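Local coordinates for protein cofilin (Streptomyces griseoflavus, PDB 5IVU) that probably binds actin, as a bacterial member of the ADF/cofilin family, at residues Q18-G23 against K27-H32. Numbering follows the deposited sequence.
Sequences QQLKLG and KYIIFH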
ATOM      1  N   GLN A  18       2.029 -11.609   4.941  1.00 35.78           N
ATOM      2  CA  GLN A  18       1.554 -12.983   5.060  1.00 38.09           C
ATOM      3  C   GLN A  18       0.443 -13.079   6.097  1.00 39.40           C
ATOM      4  O   GLN A  18      -0.534 -13.786   5.873  1.00 43.06           O
ATOM      5  CB  GLN A  18       2.683 -13.963   5.391  1.00 38.92           C
ATOM      6  CG  GLN A  18       3.669 -14.195   4.274  1.00 39.90           C
ATOM      7  CD  GLN A  18       4.853 -15.082   4.666  1.00 40.70           C
ATOM      8  OE1 GLN A  18       5.276 -15.134   5.826  1.00 45.06           O
ATOM      9  NE2 GLN A  18       5.389 -15.793   3.690  1.00 40.77           N
ATOM     10  N   GLN A  19       0.563 -12.340   7.198  1.00 39.15           N
ATOM     11  CA  GLN A  19      -0.502 -12.270   8.208  1.00 42.05           C
ATOM     12  C   GLN A  19      -1.804 -11.653   7.648  1.00 41.12           C
ATOM     13  O   GLN A  19      -2.902 -12.168   7.884  1.00 38.55           O
ATOM     14  CB  GLN A  19      -0.029 -11.483   9.426  1.00 46.02           C
ATOM     15  CG  GLN A  19      -0.894 -11.684  10.663  1.00 51.82           C
ATOM     16  CD  GLN A  19      -0.685 -10.612  11.726  1.00 57.70           C
ATOM     17  OE1 GLN A  19      -1.548 -10.408  12.588  1.00 59.59           O
ATOM     18  NE2 GLN A  19       0.456  -9.913  11.662  1.00 57.76           N
ATOM     19  N   LEU A  20      -1.677 -10.562   6.894  1.00 40.18           N
ATOM     20  CA  LEU A  20      -2.814  -9.992   6.179  1.00 40.26           C
ATOM     21  C   LEU A  20      -3.439 -11.031   5.248  1.00 42.44           C
ATOM     22  O   LEU A  20      -4.657 -11.174   5.197  1.00 42.84           O
ATOM     23  CB  LEU A  20      -2.404  -8.725   5.396  1.00 40.33           C
ATOM     24  CG  LEU A  20      -3.478  -8.003   4.539  1.00 39.03           C
ATOM     25  CD1 LEU A  20      -3.344  -6.485   4.598  1.00 38.19           C
ATOM     26  CD2 LEU A  20      -3.451  -8.446   3.084  1.00 39.02           C
ATOM     27  N   LYS A  21      -2.593 -11.736   4.510  1.00 45.50           N
ATOM     28  CA  LYS A  21      -3.030 -12.691   3.493  1.00 49.19           C
ATOM     29  C   LYS A  21      -3.738 -13.941   4.062  1.00 49.98           C
ATOM     30  O   LYS A  21      -4.660 -14.444   3.433  1.00 51.12           O
ATOM     31  CB  LYS A  21      -1.826 -13.113   2.643  1.00 49.31           C
ATOM     32  CG  LYS A  21      -2.194 -13.828   1.359  1.00 50.44           C
ATOM     33  CD  LYS A  21      -1.196 -13.538   0.239  1.00 50.00           C
ATOM     34  CE  LYS A  21       0.201 -14.063   0.537  1.00 46.96           C
ATOM     35  NZ  LYS A  21       0.889 -14.554  -0.687  1.00 45.80           N
ATOM     36  N   LEU A  22      -3.334 -14.380   5.260  1.00 52.29           N
ATOM     37  CA  LEU A  22      -3.762 -15.619   5.909  1.00 55.55           C
ATOM     38  C   LEU A  22      -4.646 -15.241   7.084  1.00 59.65           C
ATOM     39  O   LEU A  22      -4.144 -14.826   8.135  1.00 59.15           O
ATOM     40  CB  LEU A  22      -2.587 -16.368   6.542  1.00 55.90           C
ATOM     41  CG  LEU A  22      -1.612 -17.422   5.991  1.00 58.71           C
ATOM     42  CD1 LEU A  22      -0.280 -16.827   5.555  1.00 59.29           C
ATOM     43  CD2 LEU A  22      -1.354 -18.450   7.089  1.00 59.42           C
ATOM     44  N   GLY A  23      -5.952 -15.384   6.924  1.00 64.37           N
ATOM     45  CA  GLY A  23      -6.874 -15.123   8.024  1.00 68.81           C
ATOM     46  C   GLY A  23      -7.084 -13.657   8.306  1.00 66.52           C
ATOM     47  O   GLY A  23      -6.410 -12.815   7.744  1.00 63.54           O
ATOM     48  N   LYS A  27      -6.706  -5.705   7.612  1.00 36.44           N
ATOM     49  CA  LYS A  27      -7.350  -5.262   6.385  1.00 35.94           C
ATOM     50  C   LYS A  27      -6.370  -4.498   5.489  1.00 35.76           C
ATOM     51  O   LYS A  27      -6.465  -4.599   4.270  1.00 38.48           O
ATOM     52  CB  LYS A  27      -8.576  -4.421   6.719  1.00 36.13           C
ATOM     53  CG  LYS A  27      -9.497  -4.112   5.541  1.00 36.20           C
ATOM     54  CD  LYS A  27     -10.269  -5.319   5.034  1.00 35.43           C
ATOM     55  CE  LYS A  27     -11.315  -4.868   4.022  1.00 36.29           C
ATOM     56  NZ  LYS A  27     -11.945  -5.987   3.272  1.00 36.43           N
ATOM     57  N   TYR A  28      -5.431  -3.745   6.073  1.00 35.58           N
ATOM     58  CA  TYR A  28      -4.364  -3.094   5.288  1.00 34.76           C
ATOM     59  C   TYR A  28      -3.053  -2.884   6.027  1.00 34.47           C
ATOM     60  O   TYR A  28      -3.001  -2.951   7.251  1.00 35.67           O
ATOM     61  CB  TYR A  28      -4.852  -1.753   4.719  1.00 35.36           C
ATOM     62  CG  TYR A  28      -5.102  -0.640   5.721  1.00 33.34           C
ATOM     63  CD1 TYR A  28      -4.069   0.189   6.151  1.00 32.67           C
ATOM     64  CD2 TYR A  28      -6.392  -0.385   6.195  1.00 33.67           C
ATOM     65  CE1 TYR A  28      -4.305   1.220   7.044  1.00 32.27           C
ATOM     66  CE2 TYR A  28      -6.638   0.651   7.080  1.00 31.87           C
ATOM     67  CZ  TYR A  28      -5.594   1.436   7.507  1.00 31.21           C
ATOM     68  OH  TYR A  28      -5.849   2.443   8.381  1.00 31.12           O
ATOM     69  N   ILE A  29      -2.001  -2.618   5.254  1.00 34.24           N
ATOM     70  CA  ILE A  29      -0.651  -2.350   5.768  1.00 33.35           C
ATOM     71  C   ILE A  29      -0.082  -1.117   5.044  1.00 34.06           C
ATOM     72  O   ILE A  29      -0.201  -1.002   3.821  1.00 32.34           O
ATOM     73  CB  ILE A  29       0.312  -3.538   5.516  1.00 32.51           C
ATOM     74  CG1 ILE A  29      -0.242  -4.836   6.105  1.00 32.42           C
ATOM     75  CG2 ILE A  29       1.694  -3.249   6.100  1.00 32.97           C
ATOM     76  CD1 ILE A  29       0.548  -6.072   5.720  1.00 32.28           C
ATOM     77  N   ILE A  30       0.550  -0.219   5.804  1.00 33.75           N
ATOM     78  CA  ILE A  30       1.255   0.941   5.253  1.00 33.10           C
ATOM     79  C   ILE A  30       2.764   0.722   5.390  1.00 32.25           C
ATOM     80  O   ILE A  30       3.257   0.543   6.493  1.00 32.14           O
ATOM     81  CB  ILE A  30       0.866   2.250   5.979  1.00 32.64           C
ATOM     82  CG1 ILE A  30      -0.664   2.433   6.047  1.00 31.57           C
ATOM     83  CG2 ILE A  30       1.517   3.452   5.294  1.00 33.29           C
ATOM     84  CD1 ILE A  30      -1.338   2.737   4.717  1.00 31.21           C
ATOM     85  N   PHE A  31       3.479   0.722   4.268  1.00 33.30           N
ATOM     86  CA  PHE A  31       4.948   0.637   4.248  1.00 33.73           C
ATOM     87  C   PHE A  31       5.560   2.001   3.939  1.00 34.07           C
ATOM     88  O   PHE A  31       4.923   2.842   3.295  1.00 30.88           O
ATOM     89  CB  PHE A  31       5.423  -0.361   3.193  1.00 34.44           C
ATOM     90  CG  PHE A  31       4.764  -1.701   3.286  1.00 36.60           C
ATOM     91  CD1 PHE A  31       3.586  -1.964   2.597  1.00 36.20           C
ATOM     92  CD2 PHE A  31       5.324  -2.710   4.062  1.00 37.74           C
ATOM     93  CE1 PHE A  31       2.974  -3.205   2.686  1.00 37.43           C
ATOM     94  CE2 PHE A  31       4.719  -3.955   4.152  1.00 37.37           C
ATOM     95  CZ  PHE A  31       3.543  -4.204   3.464  1.00 37.52           C
ATOM     96  N   HIS A  32       6.809   2.185   4.369  1.00 35.95           N
ATOM     97  CA  HIS A  32       7.538   3.451   4.188  1.00 37.44           C
ATOM     98  C   HIS A  32       9.066   3.248   4.230  1.00 36.66           C
ATOM     99  O   HIS A  32       9.533   2.188   4.643  1.00 35.04           O
ATOM    100  CB  HIS A  32       7.043   4.494   5.216  1.00 38.95           C
ATOM    101  CG  HIS A  32       7.630   4.354   6.592  1.00 41.23           C
ATOM    102  ND1 HIS A  32       7.843   3.136   7.208  1.00 41.90           N
ATOM    103  CD2 HIS A  32       7.998   5.296   7.493  1.00 43.36           C
ATOM    104  CE1 HIS A  32       8.347   3.335   8.412  1.00 43.30           C
ATOM    105  NE2 HIS A  32       8.451   4.638   8.609  1.00 44.48           N
TER
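Leu20, on the last turn of helix 11-21, reaches onto the start of strand 28-33. Its CG stands anti to the backbone N (chi1 178°), which sends the branched end out toward the strand. There Leu20 CD1 does most of the touching: it settles 3.6 Å from Tyr28 CA, lies close to the carbonyl oxygen of Lys27, and meets Ile29 CG1 at 3.8 Å. Ile29 answers from the face of the strand turned to the helix, its CG1 anti to its own carbonyl carbon, and the extended chain carries Ile29 CD1 to 4.0 Å from Leu20 CB. The contact is buried; two aliphatic side chains meet, and the leucine methyl also lies on the strand backbone. Past Leu20 the helix runs out; Leu22 N is still hydrogen-bonded to Gln18 O at 2.9 Å, but Leu22 itself has left helical geometry. A classic beta bulge sets Lys27 and Tyr28 opposite the single residue Ser46 of strand 39-46. Tyr28 points to the other face of the sheet, where its hydroxyl is hydrogen-bonded to Asp57 and its ring meets Phe54. Strand 28-33 runs between strands 39-46 and 64-72, antiparallel to both, with helix 11-21 packed over one face and Leu20 also touching Leu84 of strand 81-89.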